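Local coordinates for protein putative hexulose 6 phosphate synthase (PDB 3F4W) that adopts a TIM-barrel fold and belongs to the orotidine 5'-phosphate decarboxylase / HUMPS family, so it is probably an enzyme, at residues S169-L178 and E199-H210. Numbering follows the deposited sequence.
Sequences SSQTVKDYAL and EARKISQVLLQH
Helix 173-177 and the 199-209 part of helix 196-209 run side by side in the same direction, the axes of these segments 9.5 Å apart at closest approach and crossing at -25°; the backbones come nearest where the CA of S170 lies 5.0 Å from the CA of I203. S170 is held by the carboxylate of E199 through two hydrogen bonds. S170 N donates to E199 OE1 (2.9 Å, 158° at the hydrogen), meeting it from above the carboxylate plane. S170 OG donates to E199 OE2, which accepts with its syn lone pair. This double grip should fix the rotation of the carboxylate. E199 reaches across because CG is anti to the backbone N (chi1 177°) and the chain then bends at chi2. K202 NZ makes a long salt bridge to the same OE2. Beside this pair, I203 CG1 packs on the backbone of S170.

Further along, V173 points its two methyls at different neighbours. CG1 meets V206 CG2 tip to tip at 3.8 Å. CG2 lies 3.7 Å from L207 CD2 and also touches I203 CG2. V206 CG1 touches both K174 CA and A177 CB. At the C-terminal end, A177 CB sits over one face of the H210 ring in a CH-pi contact, 4.2 Å from the centroid. The H210 ring is poorly ordered. I203 and L207 also touch L3 of strand 2-7, and Y176 turns to helix 147-156. The contact joins helix 173-177, after strand 161-165, to C-terminal helix 196-209, which comes after strand 183-186 and short helix 188-191, in the outer helical layer of this TIM barrel.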
ATOM      1  N   SER A 169      -6.313  18.962 -13.620  1.00 19.64           N
ATOM      2  CA  SER A 169      -7.388  19.897 -13.297  1.00 21.48           C
ATOM      3  C   SER A 169      -8.080  20.382 -14.567  1.00 20.22           C
ATOM      4  O   SER A 169      -7.715  19.983 -15.671  1.00 20.30           O
ATOM      5  CB  SER A 169      -6.840  21.098 -12.521  1.00 22.02           C
ATOM      6  OG  SER A 169      -6.111  21.962 -13.376  1.00 22.66           O
ATOM      7  N   SER A 170      -9.072  21.252 -14.412  1.00 20.89           N
ATOM      8  CA  SER A 170      -9.767  21.804 -15.570  1.00 22.47           C
ATOM      9  C   SER A 170      -8.799  22.590 -16.447  1.00 25.21           C
ATOM     10  O   SER A 170      -9.012  22.727 -17.652  1.00 24.63           O
ATOM     11  CB  SER A 170     -10.918  22.709 -15.130  1.00 24.14           C
ATOM     12  OG  SER A 170     -10.427  23.826 -14.414  1.00 25.62           O
ATOM     13  N   GLN A 171      -7.737  23.104 -15.834  1.00 23.59           N
ATOM     14  CA  GLN A 171      -6.751  23.908 -16.552  1.00 25.52           C
ATOM     15  C   GLN A 171      -5.855  23.076 -17.467  1.00 29.16           C
ATOM     16  O   GLN A 171      -5.335  23.587 -18.458  1.00 27.39           O
ATOM     17  CB  GLN A 171      -5.899  24.720 -15.572  0.50 24.33           C
ATOM     18  CG  GLN A 171      -6.603  25.946 -15.015  0.50 30.36           C
ATOM     19  CD  GLN A 171      -6.817  27.021 -16.068  0.50 34.14           C
ATOM     20  OE1 GLN A 171      -5.883  27.726 -16.451  0.50 34.26           O
ATOM     21  NE2 GLN A 171      -8.053  27.153 -16.536  1.00 37.36           N
ATOM     22  N   THR A 172      -5.682  21.796 -17.148  1.00 21.16           N
ATOM     23  CA  THR A 172      -4.756  20.947 -17.897  1.00 21.78           C
ATOM     24  C   THR A 172      -5.394  19.699 -18.500  1.00 18.60           C
ATOM     25  O   THR A 172      -4.743  18.967 -19.244  1.00 18.61           O
ATOM     26  CB  THR A 172      -3.604  20.476 -17.002  1.00 23.81           C
ATOM     27  OG1 THR A 172      -4.143  19.764 -15.880  1.00 21.68           O
ATOM     28  CG2 THR A 172      -2.796  21.666 -16.506  1.00 22.72           C
ATOM     29  N   VAL A 173      -6.657  19.446 -18.174  1.00 18.47           N
ATOM     30  CA  VAL A 173      -7.306  18.211 -18.600  1.00 17.52           C
ATOM     31  C   VAL A 173      -7.305  18.032 -20.123  1.00 18.92           C
ATOM     32  O   VAL A 173      -7.194  16.911 -20.623  1.00 19.37           O
ATOM     33  CB  VAL A 173      -8.748  18.095 -18.046  1.00 17.95           C
ATOM     34  CG1 VAL A 173      -9.590  19.293 -18.469  1.00 17.76           C
ATOM     35  CG2 VAL A 173      -9.387  16.787 -18.497  1.00 17.05           C
ATOM     36  N   LYS A 174      -7.409  19.128 -20.866  1.00 17.25           N
ATOM     37  CA  LYS A 174      -7.424  19.018 -22.321  1.00 15.33           C
ATOM     38  C   LYS A 174      -6.131  18.419 -22.886  1.00 18.97           C
ATOM     39  O   LYS A 174      -6.167  17.619 -23.823  1.00 19.55           O
ATOM     40  CB  LYS A 174      -7.722  20.365 -22.980  1.00 21.69           C
ATOM     41  CG  LYS A 174      -7.993  20.255 -24.473  1.00 23.61           C
ATOM     42  CD  LYS A 174      -8.020  21.623 -25.129  1.00 29.47           C
ATOM     43  CE  LYS A 174      -8.140  21.511 -26.636  1.00 35.33           C
ATOM     44  NZ  LYS A 174      -7.986  22.841 -27.293  1.00 47.73           N
ATOM     45  N   ASP A 175      -4.993  18.809 -22.322  1.00 21.59           N
ATOM     46  CA  ASP A 175      -3.705  18.250 -22.738  1.00 23.02           C
ATOM     47  C   ASP A 175      -3.754  16.728 -22.722  1.00 22.91           C
ATOM     48  O   ASP A 175      -3.243  16.067 -23.624  1.00 22.07           O
ATOM     49  CB  ASP A 175      -2.583  18.724 -21.812  1.00 25.48           C
ATOM     50  CG  ASP A 175      -2.384  20.228 -21.854  1.00 32.77           C
ATOM     51  OD1 ASP A 175      -1.699  20.768 -20.957  1.00 35.32           O
ATOM     52  OD2 ASP A 175      -2.911  20.872 -22.785  1.00 32.96           O
ATOM     53  N   TYR A 176      -4.374  16.179 -21.685  1.00 19.05           N
ATOM     54  CA  TYR A 176      -4.427  14.736 -21.490  1.00 18.58           C
ATOM     55  C   TYR A 176      -5.494  14.079 -22.346  1.00 18.62           C
ATOM     56  O   TYR A 176      -5.268  13.013 -22.916  1.00 17.57           O
ATOM     57  CB  TYR A 176      -4.648  14.412 -20.010  1.00 13.18           C
ATOM     58  CG  TYR A 176      -3.458  14.796 -19.164  1.00 14.88           C
ATOM     59  CD1 TYR A 176      -2.397  13.914 -18.983  1.00 15.67           C
ATOM     60  CD2 TYR A 176      -3.375  16.052 -18.580  1.00 17.63           C
ATOM     61  CE1 TYR A 176      -1.296  14.267 -18.226  1.00 16.53           C
ATOM     62  CE2 TYR A 176      -2.278  16.416 -17.823  1.00 19.01           C
ATOM     63  CZ  TYR A 176      -1.241  15.519 -17.650  1.00 17.58           C
ATOM     64  OH  TYR A 176      -0.147  15.879 -16.899  1.00 16.97           O
ATOM     65  N   ALA A 177      -6.656  14.717 -22.430  1.00 18.15           N
ATOM     66  CA  ALA A 177      -7.771  14.174 -23.189  1.00 19.03           C
ATOM     67  C   ALA A 177      -7.382  13.977 -24.648  1.00 21.11           C
ATOM     68  O   ALA A 177      -7.731  12.967 -25.264  1.00 20.07           O
ATOM     69  CB  ALA A 177      -8.983  15.089 -23.079  1.00 20.51           C
ATOM     70  N   LEU A 178      -6.652  14.946 -25.192  1.00 17.95           N
ATOM     71  CA  LEU A 178      -6.211  14.899 -26.587  1.00 19.21           C
ATOM     72  C   LEU A 178      -5.401  13.653 -26.909  1.00 20.84           C
ATOM     73  O   LEU A 178      -5.369  13.210 -28.056  1.00 22.00           O
ATOM     74  CB  LEU A 178      -5.388  16.141 -26.937  1.00 20.06           C
ATOM     75  CG  LEU A 178      -6.173  17.422 -27.229  1.00 23.25           C
ATOM     76  CD1 LEU A 178      -5.277  18.648 -27.135  1.00 21.19           C
ATOM     77  CD2 LEU A 178      -6.839  17.337 -28.596  1.00 31.31           C
ATOM     78  N   GLU A 199     -16.061  22.670 -11.013  1.00 24.88           N
ATOM     79  CA  GLU A 199     -14.822  22.052 -11.471  1.00 21.73           C
ATOM     80  C   GLU A 199     -15.098  20.685 -12.084  1.00 21.50           C
ATOM     81  O   GLU A 199     -14.518  20.329 -13.108  1.00 21.10           O
ATOM     82  CB  GLU A 199     -13.813  21.929 -10.324  1.00 22.31           C
ATOM     83  CG  GLU A 199     -12.511  21.221 -10.706  1.00 28.99           C
ATOM     84  CD  GLU A 199     -11.654  22.029 -11.670  1.00 31.54           C
ATOM     85  OE1 GLU A 199     -10.476  21.658 -11.885  1.00 28.86           O
ATOM     86  OE2 GLU A 199     -12.154  23.041 -12.209  1.00 31.47           O
ATOM     87  N   ALA A 200     -15.992  19.926 -11.460  1.00 17.04           N
ATOM     88  CA  ALA A 200     -16.359  18.612 -11.973  1.00 17.87           C
ATOM     89  C   ALA A 200     -17.021  18.740 -13.339  1.00 20.95           C
ATOM     90  O   ALA A 200     -16.755  17.952 -14.246  1.00 21.14           O
ATOM     91  CB  ALA A 200     -17.283  17.896 -10.995  1.00 19.38           C
ATOM     92  N   ARG A 201     -17.876  19.748 -13.485  1.00 24.94           N
ATOM     93  CA  ARG A 201     -18.543  19.998 -14.757  1.00 26.13           C
ATOM     94  C   ARG A 201     -17.549  20.311 -15.873  1.00 24.64           C
ATOM     95  O   ARG A 201     -17.646  19.763 -16.967  1.00 23.40           O
ATOM     96  CB  ARG A 201     -19.542  21.147 -14.637  1.00 25.42           C
ATOM     97  CG  ARG A 201     -20.301  21.405 -15.926  1.00 29.55           C
ATOM     98  CD  ARG A 201     -20.896  22.801 -15.970  1.00 31.91           C
ATOM     99  NE  ARG A 201     -19.907  23.821 -16.310  1.00 31.82           N
ATOM    100  CZ  ARG A 201     -19.536  24.805 -15.497  1.00 35.37           C
ATOM    101  NH1 ARG A 201     -20.072  24.912 -14.287  1.00 33.19           N
ATOM    102  NH2 ARG A 201     -18.632  25.690 -15.900  1.00 33.76           N
ATOM    103  N   LYS A 202     -16.602  21.201 -15.590  1.00 19.11           N
ATOM    104  CA  LYS A 202     -15.654  21.656 -16.606  1.00 21.86           C
ATOM    105  C   LYS A 202     -14.715  20.544 -17.069  1.00 18.94           C
ATOM    106  O   LYS A 202     -14.313  20.503 -18.235  1.00 16.42           O
ATOM    107  CB  LYS A 202     -14.850  22.856 -16.101  1.00 22.32           C
ATOM    108  CG  LYS A 202     -15.722  24.009 -15.633  1.00 28.24           C
ATOM    109  CD  LYS A 202     -15.087  25.357 -15.928  1.00 35.05           C
ATOM    110  CE  LYS A 202     -13.823  25.573 -15.118  1.00 37.48           C
ATOM    111  NZ  LYS A 202     -14.123  25.711 -13.669  1.00 43.70           N
ATOM    112  N   ILE A 203     -14.373  19.641 -16.157  1.00 13.76           N
ATOM    113  CA  ILE A 203     -13.490  18.531 -16.493  1.00 14.15           C
ATOM    114  C   ILE A 203     -14.244  17.479 -17.304  1.00 16.29           C
ATOM    115  O   ILE A 203     -13.776  17.040 -18.352  1.00 15.63           O
ATOM    116  CB  ILE A 203     -12.852  17.909 -15.226  1.00 17.26           C
ATOM    117  CG1 ILE A 203     -11.869  18.899 -14.598  1.00 19.23           C
ATOM    118  CG2 ILE A 203     -12.142  16.598 -15.554  1.00 10.88           C
ATOM    119  CD1 ILE A 203     -11.399  18.507 -13.215  1.00 16.56           C
ATOM    120  N   SER A 204     -15.430  17.102 -16.840  1.00 17.65           N
ATOM    121  CA  SER A 204     -16.202  16.074 -17.527  1.00 18.82           C
ATOM    122  C   SER A 204     -16.635  16.558 -18.906  1.00 15.37           C
ATOM    123  O   SER A 204     -16.826  15.760 -19.818  1.00 19.78           O
ATOM    124  CB  SER A 204     -17.420  15.668 -16.698  1.00 19.83           C
ATOM    125  OG  SER A 204     -18.292  16.770 -16.525  1.00 26.34           O
ATOM    126  N   GLN A 205     -16.781  17.873 -19.045  1.00 15.14           N
ATOM    127  CA  GLN A 205     -17.121  18.491 -20.326  1.00 15.89           C
ATOM    128  C   GLN A 205     -16.020  18.259 -21.351  1.00 18.08           C
ATOM    129  O   GLN A 205     -16.287  17.931 -22.509  1.00 18.30           O
ATOM    130  CB  GLN A 205     -17.346  19.994 -20.142  1.00 17.84           C
ATOM    131  CG  GLN A 205     -17.736  20.737 -21.410  1.00 15.30           C
ATOM    132  CD  GLN A 205     -18.111  22.180 -21.135  1.00 19.97           C
ATOM    133  OE1 GLN A 205     -18.255  22.584 -19.984  1.00 26.03           O
ATOM    134  NE2 GLN A 205     -18.270  22.963 -22.189  1.00 23.31           N
ATOM    135  N   VAL A 206     -14.774  18.431 -20.924  1.00 17.47           N
ATOM    136  CA  VAL A 206     -13.640  18.225 -21.815  1.00 16.32           C
ATOM    137  C   VAL A 206     -13.555  16.768 -22.242  1.00 21.36           C
ATOM    138  O   VAL A 206     -13.331  16.471 -23.418  1.00 20.68           O
ATOM    139  CB  VAL A 206     -12.320  18.661 -21.165  1.00 17.43           C
ATOM    140  CG1 VAL A 206     -11.140  18.286 -22.050  1.00 17.71           C
ATOM    141  CG2 VAL A 206     -12.340  20.159 -20.897  1.00 18.73           C
ATOM    142  N   LEU A 207     -13.745  15.858 -21.293  1.00 15.82           N
ATOM    143  CA  LEU A 207     -13.692  14.432 -21.595  1.00 15.78           C
ATOM    144  C   LEU A 207     -14.772  14.035 -22.600  1.00 24.05           C
ATOM    145  O   LEU A 207     -14.545  13.186 -23.465  1.00 24.48           O
ATOM    146  CB  LEU A 207     -13.822  13.599 -20.319  1.00 20.73           C
ATOM    147  CG  LEU A 207     -12.820  13.921 -19.206  1.00 19.63           C
ATOM    148  CD1 LEU A 207     -12.948  12.934 -18.059  1.00 20.65           C
ATOM    149  CD2 LEU A 207     -11.400  13.924 -19.753  1.00 20.79           C
ATOM    150  N   LEU A 208     -15.943  14.654 -22.488  1.00 20.52           N
ATOM    151  CA  LEU A 208     -17.033  14.382 -23.421  1.00 24.23           C
ATOM    152  C   LEU A 208     -16.787  15.024 -24.783  1.00 27.56           C
ATOM    153  O   LEU A 208     -17.233  14.510 -25.809  1.00 27.74           O
ATOM    154  CB  LEU A 208     -18.370  14.864 -22.853  1.00 18.54           C
ATOM    155  CG  LEU A 208     -18.969  14.014 -21.737  1.00 24.22           C
ATOM    156  CD1 LEU A 208     -20.279  14.620 -21.265  1.00 24.66           C
ATOM    157  CD2 LEU A 208     -19.178  12.586 -22.218  1.00 23.71           C
ATOM    158  N   GLN A 209     -16.085  16.152 -24.784  1.00 26.84           N
ATOM    159  CA  GLN A 209     -15.827  16.889 -26.017  1.00 33.49           C
ATOM    160  C   GLN A 209     -14.788  16.176 -26.876  1.00 40.74           C
ATOM    161  O   GLN A 209     -14.589  16.517 -28.042  1.00 46.03           O
ATOM    162  CB  GLN A 209     -15.411  18.332 -25.711  1.00 31.09           C
ATOM    163  CG  GLN A 209     -16.583  19.215 -25.276  1.00 31.05           C
ATOM    164  CD  GLN A 209     -16.162  20.606 -24.839  1.00 31.63           C
ATOM    165  OE1 GLN A 209     -15.005  20.835 -24.486  1.00 27.91           O
ATOM    166  NE2 GLN A 209     -17.109  21.548 -24.859  1.00 27.32           N
ATOM    167  N   HIS A 210     -14.138  15.175 -26.294  1.00 62.77           N
ATOM    168  CA  HIS A 210     -13.178  14.353 -27.022  1.00 69.15           C
ATOM    169  C   HIS A 210     -13.690  12.926 -27.165  1.00 80.74           C
ATOM    170  O   HIS A 210     -13.380  12.052 -26.357  1.00 78.03           O
ATOM    171  CB  HIS A 210     -11.810  14.382 -26.341  1.00 61.33           C
ATOM    172  CG  HIS A 210     -11.133  15.712 -26.421  1.00 56.71           C
ATOM    173  ND1 HIS A 210     -10.250  16.039 -27.429  1.00 59.43           N
ATOM    174  CD2 HIS A 210     -11.221  16.809 -25.632  1.00 54.58           C
ATOM    175  CE1 HIS A 210      -9.818  17.273 -27.251  1.00 58.20           C
ATOM    176  NE2 HIS A 210     -10.393  17.764 -26.167  1.00 61.59           N
TER